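Local coordinates for protein CDP-glucose-4,6-dehydratase (Yersinia pseudotuberculosis, PDB 1RKX) that catalyses the NAD-dependent conversion of CDP-D-glucose to CDP-4-keto-6-deoxyglucose with loss of water, at residues T18-G23 and G199-L204; A88-V93 and V101-T106; K134-K139 and T190-N195. All coordinates share one frame; numbering follows the deposited sequence.

In the fold
From the N terminus, strand 11-15 of the parallel Rossmann sheet runs into 18-23, at the start of helix 20-31. This segment meets 199-204 only much later, so contact 1 closes the longest loop, and the other two contacts nest inside it in series. Contact 2 comes first: the turn after strand 83-86 packs on the early part of helix 100-121, a short closure. Contact 3 then joins the loop after strand 126-130 to 190-195, on strand 187-192 and the residues that follow, just before 199-204. All three touch NAD: contact 1 at the pyrophosphate and adjoining riboses, contact 2 along the adenosine half and the nicotinamide ribose, contact 3 at the nicotinamide.

Contact 1 (T18-G23 and G199-L204); sequences TGFKGG and GGDWAL. With NAD (nicotinamide-adenine-dinucleotide), chain G.
The ring of F20 lies flat against the side chain of D201, joining the glycine-rich dinucleotide-binding turn of the Rossmann fold to the loop after strand 196-197. CB of D201 stands 3.4 Å from the centroid of the F20 ring, 13° off the ring normal, a CH-pi contact over one face. The carboxylate continues the layer, its plane stacked on the ring at 20°. At the ring edge, near its plane, G199 O is 3.5 Å from F20 CE1; this carbonyl also accepts a hydrogen bond from W24 NE1. NAD O1N lies near the ring edge too. F20 carries CG anti to its own N (chi1 175°), which brings the phenyl across to D201. D201 is fixed from two directions. OD1 takes the amide of A203 in an Asx turn, met from well above the carboxylate plane, and OD2 forms a salt bridge with R206, so the carboxylate cannot easily turn on the phenyl face. G200 O approaches F20 CD1 at 3.7 Å, and G200 has a positive phi, a backbone shape that suits glycine.

G19, the N-cap of helix 20-31, has no side chain and lies close against the cofactor. The first amides of the helix grip the pyrophosphate. F20 N reaches NAD O2A at 2.8 Å in a nearly straight bond. K21 N reaches NAD O2N at 2.8 Å, and the helix dipole would probably add to the hold on this charge. K21 bends about its CG-CD bond to run along the nicotinamide ribose, with NZ bonded to Y242 OH. T18 OG1 accepts from the adenine ribose, 2.8 Å from NAD O3B, and is also bonded to L41 O.

Contact 2 (A88-V93 and V101-T106); sequences AAQPLV and VETYST. With NAD (nicotinamide-adenine-dinucleotide), chain G.
A89 and Q90 meet T106 and T103 of helix 100-121 where the turn after strand 83-86 of the Rossmann fold runs beside NAD. Just before them, A88 O shares a water with T106 O, the water donating to both carbonyls, while A88 CB rests near the adenine. A89 gives its N to the ring oxygen of the adenine ribose, NAD O4B, at 3.3 Å, and its CA touches T106 CG2 at 3.9 Å. That methyl stands anti to the backbone N of T106 and also lies 3.6 Å from NAD N7A, so it fills the corner between turn and adenine. Q90 makes the direct hydrogen bond between the segments. Its chain bends at CG, folding the amide back over its own turn: OE1 accepts from L92 N and NE2 donates to L92 O, which fixes the rotation of the group. The second N-H of NE2 goes to T103 OG1, which lies in the amide plane, NE2 to OG1 being 3.2 Å at 178°; T103 OG1 is also bonded to E99 O. P91 then faces the cofactor, its CB 3.5 Å from NAD O2D.

Contact 3 (K134-K139 and T190-N195); sequences KCYDNK and TVRAGN. With NAD (nicotinamide-adenine-dinucleotide), chain G.
The ring of Y136 and the guanidinium of R192 stand almost perpendicular, their planes 88° apart. The sulfur of C135 lies over one face of the Y136 ring, offset toward the rim, while at the edge of the guanidinium, near its plane, sits the phenol oxygen. There NH1 of R192 donates to Y136 OH at 2.8 Å, with an angle of 154°. R192 is extended from CG to NE, and its CD passes close to the same oxygen (3.3 Å from CD to Y136 OH). With SG set between its backbone N and carbonyl carbon (chi1 66°), C135 brings the sulfur against both the tyrosine face and this methylene, SG to R192 CD 3.8 Å.

The arginine is held further by E165, in a salt bridge to NE, and by E147 O, which accepts from NH1. Y136 OH is also bonded to N261. Beyond, A193, G194 and N195 line the nicotinamide, with G194 CA 3.5 Å from NAD C4N. In this Rossmann fold the contact joins the loop after strand 126-130 to strand 187-192 and the residues that follow, with helix 156-175 along C135 and T190 and helix 236-251 against V191 and A193.

Contact 1 (T18-G23 and G199-L204)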
loop_
_atom_site.group_PDB
_atom_site.type_symbol
_atom_site.label_atom_id
_atom_site.label_comp_id
_atom_site.label_asym_id
_atom_site.label_seq_id
_atom_site.Cartn_x
_atom_site.Cartn_y
_atom_site.Cartn_z
ATOM N N THR C 18 12.144 -8.525 36.335
ATOM C CA THR C 18 11.379 -8.284 37.558
ATOM C C THR C 18 9.912 -7.969 37.273
ATOM O O THR C 18 9.135 -7.714 38.191
ATOM C CB THR C 18 11.972 -7.112 38.381
ATOM O OG1 THR C 18 11.901 -5.904 37.617
ATOM C CG2 THR C 18 13.431 -7.404 38.761
ATOM N N GLY C 19 9.545 -7.989 35.996
ATOM C CA GLY C 19 8.175 -7.700 35.612
ATOM C C GLY C 19 7.330 -8.943 35.385
ATOM O O GLY C 19 7.775 -10.070 35.622
ATOM N N PHE C 20 6.107 -8.727 34.910
ATOM C CA PHE C 20 5.159 -9.807 34.655
ATOM C C PHE C 20 5.637 -10.805 33.603
ATOM O O PHE C 20 5.846 -11.983 33.908
ATOM C CB PHE C 20 3.806 -9.205 34.249
ATOM C CG PHE C 20 2.768 -10.223 33.853
ATOM C CD1 PHE C 20 2.406 -11.252 34.722
ATOM C CD2 PHE C 20 2.115 -10.118 32.626
ATOM C CE1 PHE C 20 1.401 -12.165 34.378
ATOM C CE2 PHE C 20 1.110 -11.021 32.267
ATOM C CZ PHE C 20 0.750 -12.047 33.146
ATOM N N LYS C 21 5.809 -10.349 32.365
ATOM C CA LYS C 21 6.256 -11.242 31.302
ATOM C C LYS C 21 7.675 -11.731 31.545
ATOM O O LYS C 21 7.989 -12.898 31.303
ATOM C CB LYS C 21 6.187 -10.545 29.940
ATOM C CG LYS C 21 4.768 -10.198 29.491
ATOM C CD LYS C 21 4.761 -9.471 28.156
ATOM C CE LYS C 21 5.328 -10.337 27.038
ATOM N NZ LYS C 21 5.332 -9.630 25.722
ATOM N N GLY C 22 8.529 -10.833 32.022
ATOM C CA GLY C 22 9.911 -11.181 32.288
ATOM C C GLY C 22 10.064 -12.249 33.352
ATOM O O GLY C 22 10.946 -13.101 33.252
ATOM N N GLY C 23 9.214 -12.188 34.374
ATOM C CA GLY C 23 9.261 -13.171 35.441
ATOM C C GLY C 23 8.868 -14.542 34.926
ATOM O O GLY C 23 9.551 -15.534 35.190
ATOM N N GLY C 199 -1.667 -15.439 35.799
ATOM C CA GLY C 199 -1.534 -15.272 37.230
ATOM C C GLY C 199 -0.271 -14.467 37.480
ATOM O O GLY C 199 0.705 -14.592 36.734
ATOM N N GLY C 200 -0.286 -13.622 38.504
ATOM C CA GLY C 200 0.905 -12.851 38.812
ATOM C C GLY C 200 1.052 -11.457 38.224
ATOM O O GLY C 200 2.111 -10.847 38.374
ATOM N N ASP C 201 0.036 -10.947 37.538
ATOM C CA ASP C 201 0.146 -9.595 37.010
ATOM C C ASP C 201 -0.653 -8.684 37.919
ATOM O O ASP C 201 -1.876 -8.773 37.986
ATOM C CB ASP C 201 -0.376 -9.497 35.578
ATOM C CG ASP C 201 -0.237 -8.089 35.010
ATOM O OD1 ASP C 201 0.624 -7.327 35.506
ATOM O OD2 ASP C 201 -0.975 -7.754 34.065
ATOM N N TRP C 202 0.047 -7.817 38.634
ATOM C CA TRP C 202 -0.609 -6.911 39.554
ATOM C C TRP C 202 -0.634 -5.472 39.066
ATOM O O TRP C 202 -0.756 -4.533 39.854
ATOM C CB TRP C 202 0.055 -7.018 40.929
ATOM C CG TRP C 202 -0.515 -8.150 41.752
ATOM C CD1 TRP C 202 -1.721 -8.162 42.402
ATOM C CD2 TRP C 202 0.078 -9.436 41.981
ATOM N NE1 TRP C 202 -1.913 -9.377 43.022
ATOM C CE2 TRP C 202 -0.825 -10.176 42.780
ATOM C CE3 TRP C 202 1.283 -10.036 41.593
ATOM C CZ2 TRP C 202 -0.558 -11.487 43.197
ATOM C CZ3 TRP C 202 1.549 -11.342 42.009
ATOM C CH2 TRP C 202 0.631 -12.050 42.802
ATOM N N ALA C 203 -0.525 -5.302 37.754
ATOM C CA ALA C 203 -0.576 -3.970 37.172
ATOM C C ALA C 203 -1.935 -3.385 37.534
ATOM O O ALA C 203 -2.917 -4.118 37.689
ATOM C CB ALA C 203 -0.429 -4.052 35.662
ATOM N N LEU C 204 -1.995 -2.068 37.672
ATOM C CA LEU C 204 -3.238 -1.404 38.022
ATOM C C LEU C 204 -4.109 -1.140 36.800
ATOM O O LEU C 204 -3.616 -1.029 35.682
ATOM C CB LEU C 204 -2.943 -0.079 38.729
ATOM C CG LEU C 204 -2.194 -0.170 40.058
ATOM C CD1 LEU C 204 -1.878 1.231 40.560
ATOM C CD2 LEU C 204 -3.040 -0.929 41.076
HETATM P PA NAD G . 5.911 -4.983 33.650
HETATM O O1A NAD G . 5.717 -3.579 34.076
HETATM O O2A NAD G . 5.403 -6.043 34.561
HETATM O O5B NAD G . 7.467 -5.280 33.372
HETATM C C5B NAD G . 8.308 -4.204 32.890
HETATM C C4B NAD G . 9.776 -4.465 33.231
HETATM O O4B NAD G . 10.433 -3.292 32.698
HETATM C C3B NAD G . 10.050 -4.455 34.727
HETATM O O3B NAD G . 10.843 -5.623 35.020
HETATM C C2B NAD G . 10.773 -3.136 34.926
HETATM O O2B NAD G . 11.656 -3.129 36.083
HETATM C C1B NAD G . 11.459 -2.963 33.596
HETATM N N9A NAD G . 11.871 -1.589 33.354
HETATM C C8A NAD G . 11.076 -0.506 33.087
HETATM N N7A NAD G . 11.757 0.626 32.925
HETATM C C5A NAD G . 13.074 0.248 33.103
HETATM C C6A NAD G . 14.275 0.989 33.062
HETATM N N6A NAD G . 14.387 2.281 32.830
HETATM N N1A NAD G . 15.445 0.311 33.285
HETATM C C2A NAD G . 15.364 -1.037 33.533
HETATM N N3A NAD G . 14.312 -1.825 33.595
HETATM C C4A NAD G . 13.172 -1.116 33.368
HETATM O O3 NAD G . 5.295 -5.148 32.226
HETATM P PN NAD G . 5.168 -6.459 31.256
HETATM O O1N NAD G . 3.724 -6.667 31.115
HETATM O O2N NAD G . 5.868 -7.593 31.911
HETATM O O5D NAD G . 5.785 -5.946 29.892
HETATM C C5D NAD G . 6.958 -6.614 29.415
HETATM C C4D NAD G . 7.362 -6.053 28.066
HETATM O O4D NAD G . 6.267 -6.424 27.164
HETATM C C3D NAD G . 7.490 -4.538 27.905
HETATM O O3D NAD G . 8.465 -4.277 26.876
HETATM C C2D NAD G . 6.091 -4.144 27.450
HETATM O O2D NAD G . 6.117 -2.868 26.788
HETATM C C1D NAD G . 5.766 -5.279 26.515
HETATM N N1N NAD G . 4.332 -5.403 26.276
HETATM C C2N NAD G . 3.450 -5.955 27.222
HETATM C C3N NAD G . 2.000 -6.146 26.905
HETATM C C7N NAD G . 1.154 -6.783 27.930
HETATM O O7N NAD G . -0.040 -6.953 27.640
HETATM N N7N NAD G . 1.614 -7.177 29.136
HETATM C C4N NAD G . 1.464 -5.594 25.602
HETATM C C5N NAD G . 2.531 -5.016 24.729
HETATM C C6N NAD G . 3.810 -4.938 25.030
#

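Contact 2 (A88-V93 and V101-T106)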
loop_
_atom_site.group_PDB
_atom_site.type_symbol
_atom_site.label_atom_id
_atom_site.label_comp_id
_atom_site.label_asym_id
_atom_site.label_seq_id
_atom_site.Cartn_x
_atom_site.Cartn_y
_atom_site.Cartn_z
ATOM N N ALA C 88 12.571 -5.055 29.099
ATOM C CA ALA C 88 12.467 -3.874 29.946
ATOM C C ALA C 88 11.933 -2.691 29.140
ATOM O O ALA C 88 12.402 -2.411 28.034
ATOM C CB ALA C 88 13.828 -3.526 30.547
ATOM N N ALA C 89 10.948 -2.002 29.705
ATOM C CA ALA C 89 10.354 -0.851 29.050
ATOM C C ALA C 89 9.315 -0.203 29.956
ATOM O O ALA C 89 8.880 -0.807 30.933
ATOM C CB ALA C 89 9.687 -1.287 27.737
ATOM N N GLN C 90 8.944 1.033 29.628
ATOM C CA GLN C 90 7.887 1.760 30.341
ATOM C C GLN C 90 6.727 1.233 29.489
ATOM O O GLN C 90 6.526 1.678 28.353
ATOM C CB GLN C 90 8.068 3.269 30.153
ATOM C CG GLN C 90 7.180 4.147 31.031
ATOM C CD GLN C 90 5.706 3.844 30.856
ATOM O OE1 GLN C 90 5.182 2.918 31.460
ATOM N NE2 GLN C 90 5.034 4.622 30.012
ATOM N N PRO C 91 5.958 0.271 30.020
ATOM C CA PRO C 91 4.837 -0.348 29.310
ATOM C C PRO C 91 3.441 0.241 29.394
ATOM O O PRO C 91 2.526 -0.309 28.786
ATOM C CB PRO C 91 4.853 -1.753 29.876
ATOM C CG PRO C 91 5.029 -1.445 31.348
ATOM C CD PRO C 91 6.105 -0.336 31.357
ATOM N N LEU C 92 3.261 1.335 30.128
ATOM C CA LEU C 92 1.930 1.911 30.291
ATOM C C LEU C 92 1.594 3.106 29.404
ATOM O O LEU C 92 2.321 4.104 29.382
ATOM C CB LEU C 92 1.727 2.298 31.756
ATOM C CG LEU C 92 1.998 1.194 32.784
ATOM C CD1 LEU C 92 1.778 1.746 34.184
ATOM C CD2 LEU C 92 1.084 0.003 32.521
ATOM N N VAL C 93 0.473 3.016 28.693
ATOM C CA VAL C 93 0.036 4.096 27.817
ATOM C C VAL C 93 -0.330 5.314 28.663
ATOM O O VAL C 93 0.124 6.431 28.400
ATOM C CB VAL C 93 -1.203 3.678 26.973
ATOM C CG1 VAL C 93 -1.761 4.881 26.228
ATOM C CG2 VAL C 93 -0.818 2.597 25.977
ATOM N N VAL C 101 8.780 11.967 28.045
ATOM C CA VAL C 101 10.229 11.935 27.928
ATOM C C VAL C 101 10.821 10.638 28.492
ATOM O O VAL C 101 11.637 9.982 27.836
ATOM C CB VAL C 101 10.856 13.164 28.631
ATOM C CG1 VAL C 101 12.374 13.150 28.466
ATOM C CG2 VAL C 101 10.268 14.451 28.043
ATOM N N GLU C 102 10.404 10.264 29.699
ATOM C CA GLU C 102 10.894 9.039 30.320
ATOM C C GLU C 102 10.515 7.817 29.476
ATOM O O GLU C 102 11.264 6.840 29.410
ATOM C CB GLU C 102 10.311 8.881 31.730
ATOM C CG GLU C 102 10.740 9.958 32.726
ATOM C CD GLU C 102 10.329 11.364 32.303
ATOM O OE1 GLU C 102 9.155 11.562 31.911
ATOM O OE2 GLU C 102 11.185 12.274 32.374
ATOM N N THR C 103 9.350 7.872 28.839
ATOM C CA THR C 103 8.891 6.756 28.011
ATOM C C THR C 103 9.824 6.582 26.824
ATOM O O THR C 103 10.262 5.465 26.520
ATOM C CB THR C 103 7.458 6.984 27.489
ATOM O OG1 THR C 103 6.546 7.026 28.590
ATOM C CG2 THR C 103 7.048 5.856 26.549
ATOM N N TYR C 104 10.129 7.688 26.154
ATOM C CA TYR C 104 11.019 7.639 25.007
ATOM C C TYR C 104 12.443 7.270 25.405
ATOM O O TYR C 104 13.087 6.469 24.730
ATOM C CB TYR C 104 11.023 8.974 24.254
ATOM C CG TYR C 104 9.854 9.135 23.298
ATOM C CD1 TYR C 104 8.812 10.022 23.576
ATOM C CD2 TYR C 104 9.794 8.399 22.114
ATOM C CE1 TYR C 104 7.736 10.173 22.695
ATOM C CE2 TYR C 104 8.723 8.536 21.223
ATOM C CZ TYR C 104 7.698 9.426 21.521
ATOM O OH TYR C 104 6.642 9.571 20.645
ATOM N N SER C 105 12.944 7.848 26.491
ATOM C CA SER C 105 14.302 7.532 26.926
ATOM C C SER C 105 14.408 6.044 27.257
ATOM O O SER C 105 15.352 5.371 26.835
ATOM C CB SER C 105 14.690 8.374 28.151
ATOM O OG SER C 105 13.807 8.137 29.232
ATOM N N THR C 106 13.423 5.526 27.987
ATOM C CA THR C 106 13.438 4.114 28.370
ATOM C C THR C 106 13.226 3.162 27.196
ATOM O O THR C 106 14.008 2.233 26.994
ATOM C CB THR C 106 12.358 3.801 29.432
ATOM O OG1 THR C 106 12.587 4.591 30.606
ATOM C CG2 THR C 106 12.394 2.325 29.815
HETATM P PA NAD G . 5.911 -4.983 33.650
HETATM O O1A NAD G . 5.717 -3.579 34.076
HETATM O O2A NAD G . 5.403 -6.043 34.561
HETATM O O5B NAD G . 7.467 -5.280 33.372
HETATM C C5B NAD G . 8.308 -4.204 32.890
HETATM C C4B NAD G . 9.776 -4.465 33.231
HETATM O O4B NAD G . 10.433 -3.292 32.698
HETATM C C3B NAD G . 10.050 -4.455 34.727
HETATM O O3B NAD G . 10.843 -5.623 35.020
HETATM C C2B NAD G . 10.773 -3.136 34.926
HETATM O O2B NAD G . 11.656 -3.129 36.083
HETATM C C1B NAD G . 11.459 -2.963 33.596
HETATM N N9A NAD G . 11.871 -1.589 33.354
HETATM C C8A NAD G . 11.076 -0.506 33.087
HETATM N N7A NAD G . 11.757 0.626 32.925
HETATM C C5A NAD G . 13.074 0.248 33.103
HETATM C C6A NAD G . 14.275 0.989 33.062
HETATM N N6A NAD G . 14.387 2.281 32.830
HETATM N N1A NAD G . 15.445 0.311 33.285
HETATM C C2A NAD G . 15.364 -1.037 33.533
HETATM N N3A NAD G . 14.312 -1.825 33.595
HETATM C C4A NAD G . 13.172 -1.116 33.368
HETATM O O3 NAD G . 5.295 -5.148 32.226
HETATM P PN NAD G . 5.168 -6.459 31.256
HETATM O O1N NAD G . 3.724 -6.667 31.115
HETATM O O2N NAD G . 5.868 -7.593 31.911
HETATM O O5D NAD G . 5.785 -5.946 29.892
HETATM C C5D NAD G . 6.958 -6.614 29.415
HETATM C C4D NAD G . 7.362 -6.053 28.066
HETATM O O4D NAD G . 6.267 -6.424 27.164
HETATM C C3D NAD G . 7.490 -4.538 27.905
HETATM O O3D NAD G . 8.465 -4.277 26.876
HETATM C C2D NAD G . 6.091 -4.144 27.450
HETATM O O2D NAD G . 6.117 -2.868 26.788
HETATM C C1D NAD G . 5.766 -5.279 26.515
HETATM N N1N NAD G . 4.332 -5.403 26.276
HETATM C C2N NAD G . 3.450 -5.955 27.222
HETATM C C3N NAD G . 2.000 -6.146 26.905
HETATM C C7N NAD G . 1.154 -6.783 27.930
HETATM O O7N NAD G . -0.040 -6.953 27.640
HETATM N N7N NAD G . 1.614 -7.177 29.136
HETATM C C4N NAD G . 1.464 -5.594 25.602
HETATM C C5N NAD G . 2.531 -5.016 24.729
HETATM C C6N NAD G . 3.810 -4.938 25.030
HETATM O O HOH W 1 13.273 -0.544 26.173
#

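Contact 3 (K134-K139 and T190-N195)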
loop_
_atom_site.group_PDB
_atom_site.type_symbol
_atom_site.label_atom_id
_atom_site.label_comp_id
_atom_site.label_asym_id
_atom_site.label_seq_id
_atom_site.Cartn_x
_atom_site.Cartn_y
_atom_site.Cartn_z
ATOM N N LYS C 134 1.306 -2.611 19.710
ATOM C CA LYS C 134 0.981 -1.209 19.431
ATOM C C LYS C 134 2.036 -0.451 18.615
ATOM O O LYS C 134 1.941 0.763 18.457
ATOM C CB LYS C 134 0.736 -0.456 20.746
ATOM C CG LYS C 134 -0.327 -1.086 21.635
ATOM C CD LYS C 134 -1.643 -1.238 20.894
ATOM C CE LYS C 134 -2.683 -1.958 21.747
ATOM N NZ LYS C 134 -3.038 -1.180 22.972
ATOM N N CYS C 135 3.038 -1.150 18.092
ATOM C CA CYS C 135 4.064 -0.461 17.313
ATOM C C CYS C 135 3.556 -0.052 15.926
ATOM O O CYS C 135 4.157 0.789 15.265
ATOM C CB CYS C 135 5.301 -1.349 17.148
ATOM S SG CYS C 135 5.001 -2.811 16.163
ATOM N N TYR C 136 2.451 -0.646 15.487
ATOM C CA TYR C 136 1.912 -0.347 14.161
ATOM C C TYR C 136 1.147 0.955 14.052
ATOM O O TYR C 136 0.376 1.309 14.941
ATOM C CB TYR C 136 0.979 -1.462 13.681
ATOM C CG TYR C 136 1.640 -2.802 13.473
ATOM C CD1 TYR C 136 1.554 -3.807 14.446
ATOM C CD2 TYR C 136 2.338 -3.074 12.298
ATOM C CE1 TYR C 136 2.146 -5.050 14.243
ATOM C CE2 TYR C 136 2.934 -4.313 12.084
ATOM C CZ TYR C 136 2.834 -5.294 13.058
ATOM O OH TYR C 136 3.412 -6.524 12.856
ATOM N N ASP C 137 1.363 1.661 12.946
ATOM C CA ASP C 137 0.637 2.891 12.686
ATOM C C ASP C 137 -0.816 2.419 12.665
ATOM O O ASP C 137 -1.161 1.511 11.910
ATOM C CB ASP C 137 1.051 3.454 11.324
ATOM C CG ASP C 137 0.222 4.646 10.906
ATOM O OD1 ASP C 137 -0.162 5.445 11.783
ATOM O OD2 ASP C 137 -0.035 4.792 9.693
ATOM N N ASN C 138 -1.666 3.031 13.481
ATOM C CA ASN C 138 -3.050 2.595 13.570
ATOM C C ASN C 138 -3.957 3.060 12.441
ATOM O O ASN C 138 -4.253 4.249 12.314
ATOM C CB ASN C 138 -3.644 3.018 14.916
ATOM C CG ASN C 138 -4.847 2.184 15.300
ATOM O OD1 ASN C 138 -5.815 2.088 14.548
ATOM N ND2 ASN C 138 -4.788 1.565 16.474
ATOM N N LYS C 139 -4.406 2.109 11.630
ATOM C CA LYS C 139 -5.288 2.406 10.510
ATOM C C LYS C 139 -6.756 2.384 10.934
ATOM O O LYS C 139 -7.644 2.644 10.126
ATOM C CB LYS C 139 -5.060 1.397 9.382
ATOM C CG LYS C 139 -3.650 1.415 8.803
ATOM C CD LYS C 139 -3.329 2.774 8.205
ATOM C CE LYS C 139 -1.991 2.775 7.495
ATOM N NZ LYS C 139 -1.679 4.133 6.951
ATOM N N THR C 190 12.570 -8.786 16.316
ATOM C CA THR C 190 11.648 -8.092 17.203
ATOM C C THR C 190 10.393 -8.949 17.275
ATOM O O THR C 190 10.067 -9.666 16.324
ATOM C CB THR C 190 11.270 -6.670 16.704
ATOM O OG1 THR C 190 10.782 -6.733 15.357
ATOM C CG2 THR C 190 12.478 -5.741 16.779
ATOM N N VAL C 191 9.706 -8.900 18.410
ATOM C CA VAL C 191 8.482 -9.668 18.585
ATOM C C VAL C 191 7.371 -8.724 19.030
ATOM O O VAL C 191 7.554 -7.882 19.909
ATOM C CB VAL C 191 8.671 -10.829 19.600
ATOM C CG1 VAL C 191 9.620 -11.864 19.011
ATOM C CG2 VAL C 191 9.211 -10.312 20.924
ATOM N N ARG C 192 6.216 -8.875 18.402
ATOM C CA ARG C 192 5.074 -8.016 18.663
ATOM C C ARG C 192 3.886 -8.806 19.193
ATOM O O ARG C 192 3.385 -9.711 18.524
ATOM C CB ARG C 192 4.711 -7.298 17.358
ATOM C CG ARG C 192 5.925 -6.632 16.704
ATOM C CD ARG C 192 5.745 -6.392 15.207
ATOM N NE ARG C 192 6.970 -5.873 14.593
ATOM C CZ ARG C 192 7.143 -5.702 13.290
ATOM N NH1 ARG C 192 6.175 -6.014 12.442
ATOM N NH2 ARG C 192 8.284 -5.205 12.833
ATOM N N ALA C 193 3.434 -8.450 20.391
ATOM C CA ALA C 193 2.308 -9.128 21.021
ATOM C C ALA C 193 1.672 -8.217 22.062
ATOM O O ALA C 193 2.316 -7.296 22.564
ATOM C CB ALA C 193 2.787 -10.420 21.683
ATOM N N GLY C 194 0.412 -8.474 22.392
ATOM C CA GLY C 194 -0.254 -7.651 23.382
ATOM C C GLY C 194 -1.369 -8.386 24.100
ATOM O O GLY C 194 -1.568 -9.586 23.894
ATOM N N ASN C 195 -2.089 -7.668 24.955
ATOM C CA ASN C 195 -3.216 -8.241 25.691
ATOM C C ASN C 195 -2.835 -9.521 26.430
ATOM O O ASN C 195 -3.557 -10.519 26.386
ATOM C CB ASN C 195 -4.351 -8.548 24.718
ATOM C CG ASN C 195 -4.530 -7.459 23.679
ATOM O OD1 ASN C 195 -4.919 -6.334 23.997
ATOM N ND2 ASN C 195 -4.229 -7.787 22.428
HETATM P PA NAD G . 5.911 -4.983 33.650
HETATM O O1A NAD G . 5.717 -3.579 34.076
HETATM O O2A NAD G . 5.403 -6.043 34.561
HETATM O O5B NAD G . 7.467 -5.280 33.372
HETATM C C5B NAD G . 8.308 -4.204 32.890
HETATM C C4B NAD G . 9.776 -4.465 33.231
HETATM O O4B NAD G . 10.433 -3.292 32.698
HETATM C C3B NAD G . 10.050 -4.455 34.727
HETATM O O3B NAD G . 10.843 -5.623 35.020
HETATM C C2B NAD G . 10.773 -3.136 34.926
HETATM O O2B NAD G . 11.656 -3.129 36.083
HETATM C C1B NAD G . 11.459 -2.963 33.596
HETATM N N9A NAD G . 11.871 -1.589 33.354
HETATM C C8A NAD G . 11.076 -0.506 33.087
HETATM N N7A NAD G . 11.757 0.626 32.925
HETATM C C5A NAD G . 13.074 0.248 33.103
HETATM C C6A NAD G . 14.275 0.989 33.062
HETATM N N6A NAD G . 14.387 2.281 32.830
HETATM N N1A NAD G . 15.445 0.311 33.285
HETATM C C2A NAD G . 15.364 -1.037 33.533
HETATM N N3A NAD G . 14.312 -1.825 33.595
HETATM C C4A NAD G . 13.172 -1.116 33.368
HETATM O O3 NAD G . 5.295 -5.148 32.226
HETATM P PN NAD G . 5.168 -6.459 31.256
HETATM O O1N NAD G . 3.724 -6.667 31.115
HETATM O O2N NAD G . 5.868 -7.593 31.911
HETATM O O5D NAD G . 5.785 -5.946 29.892
HETATM C C5D NAD G . 6.958 -6.614 29.415
HETATM C C4D NAD G . 7.362 -6.053 28.066
HETATM O O4D NAD G . 6.267 -6.424 27.164
HETATM C C3D NAD G . 7.490 -4.538 27.905
HETATM O O3D NAD G . 8.465 -4.277 26.876
HETATM C C2D NAD G . 6.091 -4.144 27.450
HETATM O O2D NAD G . 6.117 -2.868 26.788
HETATM C C1D NAD G . 5.766 -5.279 26.515
HETATM N N1N NAD G . 4.332 -5.403 26.276
HETATM C C2N NAD G . 3.450 -5.955 27.222
HETATM C C3N NAD G . 2.000 -6.146 26.905
HETATM C C7N NAD G . 1.154 -6.783 27.930
HETATM O O7N NAD G . -0.040 -6.953 27.640
HETATM N N7N NAD G . 1.614 -7.177 29.136
HETATM C C4N NAD G . 1.464 -5.594 25.602
HETATM C C5N NAD G . 2.531 -5.016 24.729
HETATM C C6N NAD G . 3.810 -4.938 25.030
#